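PDB 7ANV: ancestral D-type dye decolorizing peroxidase from Geotrichum candidum, which probably uses its haem to reduce hydrogen peroxide and oxidise dyes and other substrates. Local coordinates for residues A[331-334]-A[338-341]; A[349-354]-A[417-422]. All blocks are in the same frame, centred on the assembly; numbering follows the deposited sequence.

Overall arrangement
Interactions 1 and 2 lie about 11 Å apart between centres, on the same side of the chain's centre, and flank helix 342-346: interaction 1 within the loop that leads into it, interaction 2 joining the loop that follows it to residues 417-422, much later in the chain. The four residues that touch in interaction 1 are all buried, and an uncharged amide there takes one backbone N-H directly and reaches the next through a water. Interaction 2 is buried at Asp351, Phe418 and Pro419 but partly exposed at Leu352 and Ser421; it combines a hydroxyl bond with apolar packing and carries an arginine of the haem pocket. Phe339 joins the two, packing against Pro419 CD with its CD1 at 3.6 Å.

Interaction 1. Residues A[331-334]-A[338-341]; sequences QDSQ and PFAA
Gln334 meets Pro338 and Phe339 in a buried, short-range contact inside a single loop, the connection from helix 309-312 to helix 342-346, where a side-chain amide binds backbone and an aromatic ring packs across the same side chain. Phe339 N donates to Gln334 OE1 over 2.9 Å, with 157° at the hydrogen; the donor is tilted 26° from the plane of the amide carbonyl. Gln334 CG stands opposite its own carbonyl carbon (chi1 -61°), and the extended chain beyond it carries OE1 across to the backbone, 3.4 Å from Pro338 CA. Pro338 to Ala341 form a type I beta turn, with Ala341 N bonded to Pro338 O, and Ala341 is the N-cap of helix 342-346, so the glutamine grips the chain just ahead of that helix. Proline suits the first position, where the turn needs its carbonyl but not its nitrogen. One water links Gln334 OE1 to Ala340 N, giving the next N-H of the turn a partner. Glutamine offers this acceptor without placing a charge in a buried spot. Its aliphatic part also lies against Phe339, whose CD2 is 3.4 Å from Gln334 CG; the two side chains cross at roughly a right angle. Further round the ring, Ser333 OG comes obliquely within 3.5 Å of Phe339 CZ, while its stronger hydrogen bond goes to Ala328 O.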
# COMPACT_ATOMS: atom_id res chain seq x y z
N GLN A 331 -24.48 15.53 -14.01
CA GLN A 331 -25.06 16.14 -12.79
C GLN A 331 -25.41 15.00 -11.84
O GLN A 331 -25.87 13.96 -12.31
CB GLN A 331 -26.32 16.95 -13.13
CG GLN A 331 -26.86 17.79 -11.98
CD GLN A 331 -28.27 18.28 -12.24
OE1 GLN A 331 -28.54 19.03 -13.17
NE2 GLN A 331 -29.23 17.81 -11.44
N ASP A 332 -25.21 15.19 -10.54
CA ASP A 332 -25.46 14.17 -9.48
C ASP A 332 -24.68 12.87 -9.76
O ASP A 332 -25.15 11.77 -9.39
CB ASP A 332 -26.97 13.92 -9.34
CG ASP A 332 -27.78 15.19 -9.25
OD1 ASP A 332 -27.46 16.04 -8.38
OD2 ASP A 332 -28.72 15.34 -10.05
N SER A 333 -23.45 12.96 -10.26
CA SER A 333 -22.70 11.74 -10.65
C SER A 333 -22.09 10.98 -9.45
O SER A 333 -21.42 9.98 -9.71
CB SER A 333 -21.62 12.03 -11.65
OG SER A 333 -20.75 13.00 -11.12
N GLN A 334 -22.33 11.39 -8.20
CA GLN A 334 -21.81 10.67 -7.00
C GLN A 334 -22.92 9.77 -6.43
O GLN A 334 -22.76 9.27 -5.30
CB GLN A 334 -21.30 11.67 -5.97
CG GLN A 334 -20.16 12.52 -6.50
CD GLN A 334 -19.53 13.33 -5.39
OE1 GLN A 334 -18.71 12.83 -4.63
NE2 GLN A 334 -19.95 14.58 -5.27
N PRO A 338 -19.03 8.19 -4.08
CA PRO A 338 -18.48 9.54 -3.98
C PRO A 338 -17.14 9.62 -4.74
O PRO A 338 -16.38 8.67 -4.75
CB PRO A 338 -18.30 9.75 -2.49
CG PRO A 338 -19.28 8.78 -1.89
CD PRO A 338 -19.26 7.56 -2.77
N PHE A 339 -16.84 10.77 -5.33
CA PHE A 339 -15.51 11.00 -5.96
C PHE A 339 -14.39 10.71 -4.97
O PHE A 339 -13.34 10.11 -5.32
CB PHE A 339 -15.34 12.43 -6.46
CG PHE A 339 -16.09 12.73 -7.73
CD1 PHE A 339 -15.75 12.09 -8.92
CD2 PHE A 339 -17.15 13.62 -7.74
CE1 PHE A 339 -16.41 12.39 -10.09
CE2 PHE A 339 -17.82 13.90 -8.92
CZ PHE A 339 -17.46 13.26 -10.07
N ALA A 340 -14.56 11.14 -3.72
CA ALA A 340 -13.47 11.12 -2.73
C ALA A 340 -13.42 9.76 -2.01
O ALA A 340 -12.58 9.63 -1.10
CB ALA A 340 -13.60 12.29 -1.78
N ALA A 341 -14.28 8.79 -2.35
CA ALA A 341 -14.15 7.44 -1.75
C ALA A 341 -12.72 6.96 -2.02
O ALA A 341 -12.21 7.18 -3.14
CB ALA A 341 -15.19 6.48 -2.29
O HOH W 1 -16.49 13.25 -3.13

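Interaction 2. Residues A[349-354]-A[417-422]; sequences RADLED and NFPPSK. With HEM (protoporphyrin IX containing Fe), chain B.
Ser421 and Asp351 make the polar link between two loops distant in sequence: Ser421 OG donates to Asp351 O over 2.8 Å, arriving in the carbonyl plane on a lone pair. The hydroxyl reaches it because OG sits between the backbone N and the carbonyl carbon (chi1 50°), and serine is short enough to let the chains approach closely. Replacing this serine by an alanine removes the hydroxyl and is likely to leave Asp351 O without this donor and the two loops less firmly joined. The packed part lies beside this bond. Pro419 CG comes within 3.9 Å of Asp351 OD2, an oxygen whose charge is met by a salt bridge to Arg344 of helix 342-346. The peptide before Pro419 is cis, which folds the proline back so that its CB lies 3.6 Å above the centre of the Phe418 ring; Trp412 stacks with that ring as well. Leu352, itself partly exposed, crosses Phe418 at about a right angle, and both methyls approach the ring, CD1 at its edge 4.1 Å from Phe418 CZ and CD2 near CE1. Toward solvent the contact thins: Pro420, in the turn from Pro419 to Lys422, is exposed. At the other end of residues 349-354, Arg349 O accepts from both Leu352 N and Glu353 N, and the extended Arg349 side chain, also held by Asn319 and Phe321 O, presents its guanidinium edge in plane to a haem propionate, NH2 to O1D of HEM being 2.9 Å at 166°. Arg349 thus belongs to the propionate-binding part of this peroxidase's haem pocket.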
# COMPACT_ATOMS: atom_id res chain seq x y z
N ARG A 349 -10.20 5.06 -12.50
CA ARG A 349 -10.92 4.31 -13.57
C ARG A 349 -11.40 5.32 -14.62
O ARG A 349 -10.56 6.12 -15.12
CB ARG A 349 -11.99 3.41 -12.93
CG ARG A 349 -11.43 2.41 -11.93
CD ARG A 349 -12.45 1.37 -11.43
NE ARG A 349 -11.82 0.62 -10.36
CZ ARG A 349 -11.78 -0.69 -10.23
NH1 ARG A 349 -12.48 -1.47 -11.04
NH2 ARG A 349 -11.12 -1.21 -9.20
N ALA A 350 -12.70 5.34 -14.97
CA ALA A 350 -13.19 6.15 -16.10
C ALA A 350 -13.09 7.65 -15.78
O ALA A 350 -13.23 8.43 -16.69
CB ALA A 350 -14.60 5.77 -16.48
N ASP A 351 -12.90 8.07 -14.53
CA ASP A 351 -12.71 9.50 -14.21
C ASP A 351 -11.52 10.08 -14.99
O ASP A 351 -11.49 11.33 -15.20
CB ASP A 351 -12.52 9.75 -12.72
CG ASP A 351 -13.75 9.48 -11.88
OD1 ASP A 351 -14.80 9.18 -12.47
OD2 ASP A 351 -13.62 9.52 -10.61
N LEU A 352 -10.60 9.23 -15.42
CA LEU A 352 -9.46 9.69 -16.24
C LEU A 352 -9.41 8.91 -17.54
O LEU A 352 -8.98 9.50 -18.50
CB LEU A 352 -8.14 9.48 -15.50
CG LEU A 352 -7.95 10.36 -14.28
CD1 LEU A 352 -6.58 10.16 -13.72
CD2 LEU A 352 -8.20 11.82 -14.58
N GLU A 353 -9.94 7.67 -17.59
CA GLU A 353 -9.83 6.76 -18.77
C GLU A 353 -10.75 7.35 -19.84
O GLU A 353 -11.95 7.07 -19.87
CB GLU A 353 -10.16 5.29 -18.45
CG GLU A 353 -9.25 4.57 -17.46
CD GLU A 353 -9.80 3.25 -16.89
OE1 GLU A 353 -11.00 2.93 -17.13
OE2 GLU A 353 -9.02 2.53 -16.22
N ASP A 354 -10.10 8.26 -20.58
CA ASP A 354 -10.42 9.24 -21.65
C ASP A 354 -9.04 9.67 -22.17
O ASP A 354 -8.92 9.98 -23.36
CB ASP A 354 -11.17 10.41 -21.02
CG ASP A 354 -12.10 11.14 -21.97
OD1 ASP A 354 -11.65 12.12 -22.55
OD2 ASP A 354 -13.27 10.75 -22.08
N ASN A 417 -10.06 18.96 -5.13
CA ASN A 417 -10.72 19.36 -6.40
C ASN A 417 -10.40 18.39 -7.52
O ASN A 417 -10.89 18.61 -8.65
CB ASN A 417 -10.39 20.80 -6.76
CG ASN A 417 -11.11 21.71 -5.80
OD1 ASN A 417 -12.34 21.66 -5.74
ND2 ASN A 417 -10.38 22.45 -5.00
N PHE A 418 -9.75 17.28 -7.22
CA PHE A 418 -9.64 16.14 -8.16
C PHE A 418 -10.98 15.41 -8.19
O PHE A 418 -11.66 15.40 -7.18
CB PHE A 418 -8.49 15.25 -7.68
CG PHE A 418 -8.29 14.08 -8.58
CD1 PHE A 418 -7.70 14.24 -9.82
CD2 PHE A 418 -8.72 12.82 -8.20
CE1 PHE A 418 -7.53 13.17 -10.68
CE2 PHE A 418 -8.55 11.75 -9.06
CZ PHE A 418 -7.97 11.93 -10.30
N PRO A 419 -11.45 14.79 -9.29
CA PRO A 419 -10.87 14.86 -10.64
C PRO A 419 -11.48 15.95 -11.52
O PRO A 419 -12.62 16.39 -11.32
CB PRO A 419 -11.27 13.49 -11.20
CG PRO A 419 -12.64 13.25 -10.62
CD PRO A 419 -12.66 13.95 -9.28
N PRO A 420 -10.75 16.44 -12.54
CA PRO A 420 -11.27 17.52 -13.37
C PRO A 420 -12.46 17.09 -14.25
O PRO A 420 -13.08 17.97 -14.83
CB PRO A 420 -10.10 17.93 -14.26
CG PRO A 420 -9.05 16.85 -14.09
CD PRO A 420 -9.35 16.08 -12.83
N SER A 421 -12.71 15.78 -14.39
CA SER A 421 -13.85 15.27 -15.19
C SER A 421 -15.17 15.54 -14.44
O SER A 421 -16.25 15.45 -15.04
CB SER A 421 -13.66 13.82 -15.46
OG SER A 421 -13.37 13.17 -14.25
N LYS A 422 -15.10 15.89 -13.15
CA LYS A 422 -16.31 16.23 -12.36
C LYS A 422 -16.97 17.48 -12.92
O LYS A 422 -16.37 18.29 -13.62
CB LYS A 422 -15.89 16.43 -10.90
CG LYS A 422 -15.25 17.79 -10.68
CD LYS A 422 -14.72 18.12 -9.30
CE LYS A 422 -13.94 19.41 -9.29
NZ LYS A 422 -14.76 20.57 -9.71
CHA HEM B . -7.60 -0.13 -2.02
CHB HEM B . -7.76 0.52 2.78
CHC HEM B . -3.71 3.26 2.51
CHD HEM B . -3.84 2.90 -2.32
C1A HEM B . -7.97 -0.19 -0.69
C2A HEM B . -9.08 -0.92 -0.20
C3A HEM B . -9.14 -0.73 1.15
C4A HEM B . -8.05 0.10 1.50
CMA HEM B . -10.15 -1.34 2.12
CAA HEM B . -10.08 -1.72 -1.02
CBA HEM B . -9.61 -3.09 -1.47
CGA HEM B . -9.21 -3.17 -2.92
O1A HEM B . -9.78 -2.58 -3.85
O2A HEM B . -8.29 -3.88 -3.18
C1B HEM B . -6.66 1.32 3.11
C2B HEM B . -6.31 1.69 4.45
C3B HEM B . -5.17 2.43 4.40
C4B HEM B . -4.81 2.53 2.96
CMB HEM B . -7.07 1.32 5.70
CAB HEM B . -4.35 3.03 5.48
CBB HEM B . -4.34 2.60 6.77
C1C HEM B . -3.39 3.43 1.15
C2C HEM B . -2.37 4.23 0.63
C3C HEM B . -2.44 4.14 -0.75
C4C HEM B . -3.52 3.26 -1.05
CMC HEM B . -1.38 5.04 1.46
CAC HEM B . -1.65 4.78 -1.80
CBC HEM B . -0.98 5.91 -1.60
C1D HEM B . -4.86 1.98 -2.59
C2D HEM B . -5.10 1.54 -3.98
C3D HEM B . -6.16 0.71 -3.89
C4D HEM B . -6.55 0.66 -2.46
CMD HEM B . -4.37 1.89 -5.27
CAD HEM B . -6.82 -0.03 -5.03
CBD HEM B . -7.85 0.83 -5.79
CGD HEM B . -8.38 0.12 -6.99
O1D HEM B . -9.63 0.15 -7.14
O2D HEM B . -7.62 -0.43 -7.83
NA HEM B . -7.33 0.44 0.37
NB HEM B . -5.73 1.83 2.27
NC HEM B . -4.12 2.88 0.12
ND HEM B . -5.75 1.47 -1.71
FE HEM B . -5.80 1.67 0.20